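Local coordinates for N-terminal acetyltransferase-like protein (Chaetomium thermophilum, PDB 5NNP), which probably serves as the tetratricopeptide-repeat auxiliary subunit of an N-terminal acetyltransferase complex of the NatA type, at residues H112-Q122 with Y131-R142. Residues are numbered along the deposited sequence; the frame is centred on the assembly and turned at random.
Sequences HQIQRDLAVLQ and YVQSRLNMLKAR
Ser134 sits as a knob in the hole formed by Gln115, Leu118, Ala119 and Gln122, joining two successive antiparallel helices of a helical-repeat scaffold of the tetratricopeptide kind. The segments 112-122 and 131-141 meet at 148° with their axes 9.1 Å apart and small side chains at the crossing: Ala119 CB lies 3.7 Å from Ser134 CB. Ser134 OG donates to Gln122 OE1 over 2.7 Å, in the carbonyl plane and on a lone pair, and accepts a weak, bent bond from Gln115 NE2 at 2.9 Å. With CG anti to the backbone N (chi1 172°), Gln115 lays CG against Met138 CG at 3.5 Å; the bend at chi2 (65°) then brings the amide to Ser134, with OE1 beside Asn137 CB. Without this amide, as with an alanine here, Ser134 OG would probably lose its weak donor and a gap would open beside the Met138 chain. Met138 SD rests 3.9 Å from Ala119 CB, its methyl CE lying near Arg116 CA. Near the loop joining the helices, Tyr131 CD1 approaches Ala119 O; at the far end His112, whose ND1 is bonded to Glu110 O, sets NE2 over one face of the Arg142 guanidinium. Helix 94-107 packs on Gln115, and helix 146-159 on Tyr131. One buried hydroxyl thus links two glutamine amides, adding one firm and one weak directional bond to a seam that also packs Ala119 against Tyr131 and Met138.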
# COMPACT_ATOMS: atom_id res chain seq x y z
N HIS A 112 27.83 8.67 -19.45
CA HIS A 112 27.08 7.58 -18.83
C HIS A 112 26.24 8.07 -17.67
O HIS A 112 25.18 7.50 -17.40
CB HIS A 112 28.03 6.46 -18.37
CG HIS A 112 28.56 5.62 -19.49
ND1 HIS A 112 29.33 6.15 -20.51
CD2 HIS A 112 28.39 4.31 -19.78
CE1 HIS A 112 29.63 5.19 -21.36
NE2 HIS A 112 29.07 4.06 -20.95
N GLN A 113 26.69 9.12 -16.98
CA GLN A 113 25.96 9.63 -15.84
C GLN A 113 24.66 10.30 -16.28
O GLN A 113 23.60 10.11 -15.66
CB GLN A 113 26.80 10.63 -15.05
CG GLN A 113 26.05 11.27 -13.89
CD GLN A 113 26.78 12.45 -13.29
OE1 GLN A 113 27.63 13.08 -13.93
NE2 GLN A 113 26.47 12.76 -12.03
N ILE A 114 24.75 11.08 -17.34
CA ILE A 114 23.59 11.79 -17.83
C ILE A 114 22.54 10.80 -18.33
O ILE A 114 21.35 10.96 -18.04
CB ILE A 114 23.98 12.80 -18.92
CG1 ILE A 114 24.77 13.95 -18.28
CG2 ILE A 114 22.74 13.33 -19.64
CD1 ILE A 114 25.30 14.99 -19.25
N GLN A 115 22.98 9.77 -19.05
CA GLN A 115 22.06 8.77 -19.59
C GLN A 115 21.44 7.96 -18.47
O GLN A 115 20.26 7.60 -18.54
CB GLN A 115 22.78 7.83 -20.57
CG GLN A 115 21.94 6.62 -21.03
CD GLN A 115 20.72 7.03 -21.87
OE1 GLN A 115 20.75 6.97 -23.09
NE2 GLN A 115 19.64 7.44 -21.21
N ARG A 116 22.23 7.68 -17.45
CA ARG A 116 21.78 6.90 -16.30
C ARG A 116 20.65 7.62 -15.57
O ARG A 116 19.62 7.02 -15.26
CB ARG A 116 22.95 6.63 -15.35
CG ARG A 116 22.63 5.74 -14.18
CD ARG A 116 23.91 5.33 -13.46
NE ARG A 116 24.84 6.46 -13.26
CZ ARG A 116 24.87 7.21 -12.16
NH1 ARG A 116 24.03 6.97 -11.16
NH2 ARG A 116 25.75 8.21 -12.06
N ASP A 117 20.84 8.91 -15.33
CA ASP A 117 19.93 9.69 -14.51
C ASP A 117 18.66 10.03 -15.25
O ASP A 117 17.58 10.03 -14.66
CB ASP A 117 20.63 10.94 -14.01
CG ASP A 117 21.70 10.61 -12.98
OD1 ASP A 117 21.54 9.62 -12.24
OD2 ASP A 117 22.71 11.34 -12.90
N LEU A 118 18.79 10.27 -16.54
CA LEU A 118 17.63 10.52 -17.40
C LEU A 118 16.70 9.30 -17.48
O LEU A 118 15.49 9.42 -17.41
CB LEU A 118 18.10 10.91 -18.80
CG LEU A 118 17.03 10.91 -19.89
CD1 LEU A 118 16.08 12.08 -19.69
CD2 LEU A 118 17.69 10.95 -21.26
N ALA A 119 17.30 8.13 -17.63
CA ALA A 119 16.53 6.91 -17.78
C ALA A 119 15.67 6.70 -16.54
O ALA A 119 14.51 6.29 -16.63
CB ALA A 119 17.45 5.72 -18.01
N VAL A 120 16.27 6.97 -15.39
CA VAL A 120 15.58 6.82 -14.12
C VAL A 120 14.39 7.78 -14.10
O VAL A 120 13.26 7.38 -13.85
CB VAL A 120 16.51 7.09 -12.91
CG1 VAL A 120 15.71 7.13 -11.65
CG2 VAL A 120 17.60 6.02 -12.82
N LEU A 121 14.66 9.05 -14.39
CA LEU A 121 13.62 10.08 -14.43
C LEU A 121 12.49 9.70 -15.39
O LEU A 121 11.31 9.88 -15.09
CB LEU A 121 14.22 11.43 -14.82
CG LEU A 121 15.12 12.15 -13.80
CD1 LEU A 121 15.93 13.21 -14.48
CD2 LEU A 121 14.28 12.78 -12.69
N GLN A 122 12.86 9.15 -16.54
CA GLN A 122 11.85 8.83 -17.54
C GLN A 122 10.88 7.74 -17.08
O GLN A 122 9.67 7.85 -17.32
CB GLN A 122 12.52 8.41 -18.84
CG GLN A 122 13.04 9.55 -19.66
CD GLN A 122 13.98 9.08 -20.76
OE1 GLN A 122 14.86 8.24 -20.53
NE2 GLN A 122 13.79 9.60 -21.97
N TYR A 131 12.06 5.66 -22.15
CA TYR A 131 12.76 4.75 -21.26
C TYR A 131 13.32 3.61 -22.08
O TYR A 131 14.43 3.13 -21.85
CB TYR A 131 11.82 4.23 -20.16
CG TYR A 131 12.49 3.41 -19.10
CD1 TYR A 131 13.60 3.90 -18.44
CD2 TYR A 131 12.01 2.16 -18.74
CE1 TYR A 131 14.22 3.17 -17.46
CE2 TYR A 131 12.63 1.41 -17.76
CZ TYR A 131 13.74 1.93 -17.12
OH TYR A 131 14.38 1.21 -16.14
N VAL A 132 12.53 3.17 -23.05
CA VAL A 132 12.97 2.16 -23.97
C VAL A 132 14.22 2.62 -24.73
O VAL A 132 15.24 1.92 -24.76
CB VAL A 132 11.87 1.81 -24.98
CG1 VAL A 132 12.45 1.06 -26.19
CG2 VAL A 132 10.78 1.02 -24.30
N GLN A 133 14.15 3.79 -25.34
CA GLN A 133 15.31 4.32 -26.04
C GLN A 133 16.55 4.37 -25.13
O GLN A 133 17.65 3.95 -25.52
CB GLN A 133 15.01 5.71 -26.59
CG GLN A 133 16.03 6.22 -27.58
CD GLN A 133 15.71 7.61 -28.08
OE1 GLN A 133 14.60 8.12 -27.87
NE2 GLN A 133 16.67 8.25 -28.73
N SER A 134 16.36 4.88 -23.92
CA SER A 134 17.45 4.96 -22.96
C SER A 134 18.10 3.60 -22.68
O SER A 134 19.32 3.46 -22.71
CB SER A 134 16.95 5.57 -21.65
OG SER A 134 16.83 6.96 -21.79
N ARG A 135 17.27 2.60 -22.40
CA ARG A 135 17.78 1.28 -22.05
C ARG A 135 18.46 0.62 -23.22
O ARG A 135 19.46 -0.09 -23.04
CB ARG A 135 16.67 0.39 -21.52
CG ARG A 135 16.23 0.80 -20.16
CD ARG A 135 17.46 0.96 -19.29
NE ARG A 135 17.07 1.30 -17.93
CZ ARG A 135 17.86 1.19 -16.88
NH1 ARG A 135 17.40 1.51 -15.67
NH2 ARG A 135 19.11 0.75 -17.03
N LEU A 136 17.91 0.83 -24.41
CA LEU A 136 18.51 0.28 -25.62
C LEU A 136 19.92 0.85 -25.77
O LEU A 136 20.87 0.15 -26.09
CB LEU A 136 17.66 0.59 -26.85
CG LEU A 136 18.10 0.06 -28.21
CD1 LEU A 136 18.41 -1.43 -28.13
CD2 LEU A 136 17.00 0.33 -29.22
N ASN A 137 20.03 2.14 -25.49
CA ASN A 137 21.30 2.82 -25.50
C ASN A 137 22.25 2.29 -24.46
O ASN A 137 23.40 1.99 -24.75
CB ASN A 137 21.07 4.29 -25.27
CG ASN A 137 21.52 5.09 -26.40
OD1 ASN A 137 20.81 5.22 -27.40
ND2 ASN A 137 22.72 5.64 -26.29
N MET A 138 21.78 2.21 -23.22
CA MET A 138 22.60 1.70 -22.15
C MET A 138 23.05 0.27 -22.45
O MET A 138 24.20 -0.08 -22.25
CB MET A 138 21.84 1.79 -20.83
CG MET A 138 21.41 3.21 -20.52
SD MET A 138 20.46 3.47 -19.01
CE MET A 138 21.77 3.23 -17.79
N LEU A 139 22.14 -0.55 -22.97
CA LEU A 139 22.46 -1.92 -23.34
C LEU A 139 23.52 -1.98 -24.45
O LEU A 139 24.41 -2.85 -24.46
CB LEU A 139 21.19 -2.65 -23.77
CG LEU A 139 21.37 -4.04 -24.39
CD1 LEU A 139 22.01 -5.01 -23.41
CD2 LEU A 139 20.04 -4.58 -24.92
N LYS A 140 23.43 -1.06 -25.40
CA LYS A 140 24.40 -1.01 -26.48
C LYS A 140 25.78 -0.70 -25.92
O LYS A 140 26.79 -1.21 -26.38
CB LYS A 140 23.98 0.04 -27.50
CG LYS A 140 24.30 -0.32 -28.90
CD LYS A 140 23.72 0.70 -29.86
CE LYS A 140 23.98 2.10 -29.36
NZ LYS A 140 23.65 3.13 -30.38
N ALA A 141 25.80 0.14 -24.90
CA ALA A 141 27.06 0.58 -24.31
C ALA A 141 27.68 -0.49 -23.41
O ALA A 141 28.90 -0.60 -23.34
CB ALA A 141 26.85 1.86 -23.54
N ARG A 142 26.85 -1.27 -22.72
CA ARG A 142 27.35 -2.28 -21.79
C ARG A 142 26.56 -3.60 -21.87
O ARG A 142 25.86 -3.98 -20.92
CB ARG A 142 27.33 -1.73 -20.36
CG ARG A 142 28.22 -0.53 -20.14
CD ARG A 142 29.68 -0.93 -20.12
NE ARG A 142 30.58 0.20 -19.86
CZ ARG A 142 31.21 0.90 -20.80
NH1 ARG A 142 31.06 0.59 -22.09
NH2 ARG A 142 32.00 1.90 -20.45